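Local coordinates for galactose-binding-like protein (Bacteroides thetaiotaomicron, PDB 7M1B) that is a SusE-like protein that probably binds sugars and may have some capacity to degrade glycans, at residues Y282-G287 with C316-P321. Numbering follows the deposited sequence.
Sequences YYYRAG and CESIKP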
ATOM      1  N   TYR A 282       9.876  11.257  21.219  1.00 21.14           N
ATOM      2  CA  TYR A 282       9.755  11.824  19.871  1.00 21.17           C
ATOM      3  C   TYR A 282       8.556  11.319  19.083  1.00 20.11           C
ATOM      4  O   TYR A 282       8.307  11.759  17.959  1.00 19.95           O
ATOM      5  CB  TYR A 282      11.048  11.648  19.080  1.00 20.64           C
ATOM      6  CG  TYR A 282      12.052  12.665  19.523  1.00 19.09           C
ATOM      7  CD1 TYR A 282      12.915  12.385  20.603  1.00 22.45           C
ATOM      8  CD2 TYR A 282      12.279  13.820  18.772  1.00 20.48           C
ATOM      9  CE1 TYR A 282      13.850  13.335  21.016  1.00 23.51           C
ATOM     10  CE2 TYR A 282      13.153  14.809  19.213  1.00 22.24           C
ATOM     11  CZ  TYR A 282      14.017  14.519  20.290  1.00 23.25           C
ATOM     12  OH  TYR A 282      14.931  15.474  20.701  1.00 25.37           O
ATOM     13  N   TYR A 283       7.870  10.307  19.627  1.00 18.77           N
ATOM     14  CA  TYR A 283       6.674   9.870  18.925  1.00 18.53           C
ATOM     15  C   TYR A 283       5.645  10.992  18.769  1.00 19.14           C
ATOM     16  O   TYR A 283       5.434  11.856  19.650  1.00 20.31           O
ATOM     17  CB  TYR A 283       6.043   8.621  19.590  1.00 17.98           C
ATOM     18  CG  TYR A 283       6.842   7.349  19.493  1.00 17.93           C
ATOM     19  CD1 TYR A 283       7.468   6.973  18.297  1.00 17.82           C
ATOM     20  CD2 TYR A 283       6.916   6.468  20.582  1.00 19.62           C
ATOM     21  CE1 TYR A 283       8.181   5.773  18.213  1.00 18.10           C
ATOM     22  CE2 TYR A 283       7.615   5.248  20.497  1.00 20.12           C
ATOM     23  CZ  TYR A 283       8.176   4.876  19.292  1.00 17.34           C
ATOM     24  OH  TYR A 283       8.912   3.717  19.187  1.00 19.35           O
ATOM     25  N   TYR A 284       4.975  10.949  17.632  1.00 17.79           N
ATOM     26  CA  TYR A 284       3.799  11.776  17.336  1.00 16.57           C
ATOM     27  C   TYR A 284       4.168  13.277  17.358  1.00 18.35           C
ATOM     28  O   TYR A 284       3.342  14.118  17.721  1.00 20.45           O
ATOM     29  CB  TYR A 284       2.678  11.446  18.343  1.00 18.96           C
ATOM     30  CG  TYR A 284       2.157  10.052  18.118  1.00 18.70           C
ATOM     31  CD1 TYR A 284       1.386   9.734  17.004  1.00 18.53           C
ATOM     32  CD2 TYR A 284       2.437   9.092  19.054  1.00 18.64           C
ATOM     33  CE1 TYR A 284       0.915   8.437  16.795  1.00 19.34           C
ATOM     34  CE2 TYR A 284       1.995   7.782  18.854  1.00 17.99           C
ATOM     35  CZ  TYR A 284       1.187   7.481  17.753  1.00 20.80           C
ATOM     36  OH  TYR A 284       0.733   6.212  17.512  1.00 21.32           O
ATOM     37  N   ARG A 285       5.404  13.578  16.972  1.00 17.43           N
ATOM     38  CA  ARG A 285       5.861  14.965  16.788  1.00 16.47           C
ATOM     39  C   ARG A 285       7.232  14.877  16.093  1.00 16.06           C
ATOM     40  O   ARG A 285       7.676  13.780  15.710  1.00 17.91           O
ATOM     41  CB  ARG A 285       6.035  15.646  18.164  1.00 17.23           C
ATOM     42  CG  ARG A 285       7.162  15.129  19.074  1.00 22.37           C
ATOM     43  CD  ARG A 285       7.378  15.893  20.405  1.00 25.23           C
ATOM     44  NE  ARG A 285       8.612  15.517  21.159  1.00 38.90           N
ATOM     45  CZ  ARG A 285       9.820  16.127  21.177  1.00 49.42           C
ATOM     46  NH1 ARG A 285      10.026  17.211  20.433  1.00 39.83           N
ATOM     47  NH2 ARG A 285      10.816  15.637  21.939  1.00 37.94           N
ATOM     48  N   ALA A 286       7.810  16.053  15.778  1.00 16.41           N
ATOM     49  CA  ALA A 286       9.187  16.113  15.310  1.00 18.26           C
ATOM     50  C   ALA A 286       9.440  15.205  14.103  1.00 16.88           C
ATOM     51  O   ALA A 286      10.358  14.371  14.077  1.00 18.39           O
ATOM     52  CB  ALA A 286      10.142  15.796  16.460  1.00 19.51           C
ATOM     53  N   GLY A 287       8.563  15.364  13.123  1.00 16.63           N
ATOM     54  CA  GLY A 287       8.737  14.724  11.834  1.00 15.82           C
ATOM     55  C   GLY A 287       7.862  13.480  11.662  1.00 15.35           C
ATOM     56  O   GLY A 287       7.832  12.983  10.543  1.00 16.78           O
ATOM     57  N   CYS A 316      -3.081   6.281   3.701  1.00 21.27           N
ATOM     58  CA  CYS A 316      -2.614   5.830   4.988  1.00 19.38           C
ATOM     59  C   CYS A 316      -2.795   6.913   6.035  1.00 17.49           C
ATOM     60  O   CYS A 316      -2.448   8.076   5.761  1.00 20.16           O
ATOM     61  CB  CYS A 316      -1.122   5.503   4.944  1.00 18.32           C
ATOM     62  SG  CYS A 316      -0.643   4.268   3.710  1.00 20.86           S
ATOM     63  N   GLU A 317      -3.184   6.507   7.231  1.00 18.00           N
ATOM     64  CA  GLU A 317      -3.217   7.426   8.389  1.00 18.08           C
ATOM     65  C   GLU A 317      -2.614   6.764   9.623  1.00 20.61           C
ATOM     66  O   GLU A 317      -3.103   5.727  10.094  1.00 17.73           O
ATOM     67  CB  GLU A 317      -4.666   7.911   8.641  1.00 18.88           C
ATOM     68  CG  GLU A 317      -4.705   8.821   9.882  1.00 21.20           C
ATOM     69  CD  GLU A 317      -5.991   9.561  10.143  1.00 27.94           C
ATOM     70  OE1 GLU A 317      -6.927   9.293   9.395  1.00 34.74           O
ATOM     71  OE2 GLU A 317      -6.065  10.383  11.066  1.00 34.90           O
ATOM     72  N   SER A 318      -1.539   7.379  10.152  1.00 19.57           N
ATOM     73  CA  SER A 318      -0.957   6.960  11.423  1.00 20.19           C
ATOM     74  C   SER A 318      -1.874   7.450  12.543  1.00 18.70           C
ATOM     75  O   SER A 318      -2.130   8.652  12.665  1.00 21.77           O
ATOM     76  CB  SER A 318       0.419   7.570  11.531  1.00 20.26           C
ATOM     77  OG  SER A 318       0.964   7.440  12.854  1.00 19.52           O
ATOM     78  N   ILE A 319      -2.375   6.504  13.356  1.00 17.61           N
ATOM     79  CA  ILE A 319      -3.275   6.781  14.480  1.00 21.70           C
ATOM     80  C   ILE A 319      -2.479   6.995  15.766  1.00 17.74           C
ATOM     81  O   ILE A 319      -1.540   6.234  16.071  1.00 20.82           O
ATOM     82  CB  ILE A 319      -4.288   5.615  14.616  1.00 24.24           C
ATOM     83  CG1 ILE A 319      -5.174   5.528  13.360  1.00 28.26           C
ATOM     84  CG2 ILE A 319      -5.163   5.851  15.835  1.00 27.19           C
ATOM     85  CD1 ILE A 319      -5.735   6.839  12.877  1.00 37.23           C
ATOM     86  N   LYS A 320      -2.907   8.016  16.562  1.00 22.43           N
ATOM     87  CA  LYS A 320      -2.420   8.223  17.928  1.00 19.62           C
ATOM     88  C   LYS A 320      -3.474   7.668  18.885  1.00 23.52           C
ATOM     89  O   LYS A 320      -4.504   8.289  19.030  1.00 22.71           O
ATOM     90  CB  LYS A 320      -2.108   9.687  18.228  1.00 19.65           C
ATOM     91  CG  LYS A 320      -1.416   9.900  19.568  1.00 18.10           C
ATOM     92  CD  LYS A 320      -1.125  11.425  19.731  1.00 18.85           C
ATOM     93  CE  LYS A 320      -0.266  11.656  20.974  1.00 19.29           C
ATOM     94  NZ  LYS A 320       0.004  13.116  21.153  1.00 20.31           N
ATOM     95  N   PRO A 321      -3.359   6.457  19.455  1.00 21.88           N
ATOM     96  CA  PRO A 321      -4.477   5.865  20.229  1.00 25.62           C
ATOM     97  C   PRO A 321      -5.135   6.787  21.264  1.00 25.47           C
ATOM     98  O   PRO A 321      -6.365   6.811  21.408  1.00 24.73           O
ATOM     99  CB  PRO A 321      -3.814   4.689  20.960  1.00 28.56           C
ATOM    100  CG  PRO A 321      -2.747   4.237  19.980  1.00 20.87           C
ATOM    101  CD  PRO A 321      -2.190   5.545  19.392  1.00 20.82           C
TER
HETATM  102  O   HOH W   1       0.735  14.323  18.643  1.00 24.30           O
HETATM  103  O   HOH W   2       3.314  14.133  20.776  1.00 28.94           O
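Ser318 meets Tyr284 where the chain leaves strand 311-317. Its OG lies 4.1 Å from Tyr284 CE1, obliquely to the ring. This hydroxyl is hydrogen-bonded to Glu341 and His363, and His363 also packs edge-to-face with the Tyr284 ring. Next comes Ile319, which takes part through its backbone, while its CB is directed away from Tyr284. Tyr284 OH donates a hydrogen bond of 2.7 Å to Ile319 O. The donor sits 16° from the carbonyl plane, and the C=O...O angle is 141°. Lys320 makes the broadest contact. Its CG is anti to the backbone N (chi1 -172°) and the chain beyond is fully extended, which runs the methylenes along one face of the ring, from Lys320 CB near Tyr284 CE1 to Lys320 CE beside Tyr284 CB. Lys320 CG stands 3.7 Å from the ring centroid, almost on the normal, in a CH-pi contact. Lys320 CB lies nearer the rim, 3.6 Å from Tyr284 CE1. The straight chain carries the ammonium back toward the turn. There water 1 accepts from Lys320 NZ at 2.9 Å and donates to Tyr284 O at 2.8 Å. Lys320 NZ also bonds to Ser328 O and Trp324 O, so two carbonyl oxygens and a water would help to offset its probable positive charge. Pro321 ends the segment, with its CD 3.5 Å from Tyr284 OH. A leucine in place of Tyr284 would probably leave Ile319 O without its phenolic donor and the Lys320 methylenes without a flat face to lie on. Tyr284 is the third residue of a type II turn, Tyr282 to Arg285, in the loop between strands 256-274 and 289-290. The contact joins this loop to the exit of strand 311-317, within the galactose-binding-like beta domain. Helix 331-338 packs alongside: Tyr336 touches Tyr284, and Asp333 touches Lys320 and Pro321.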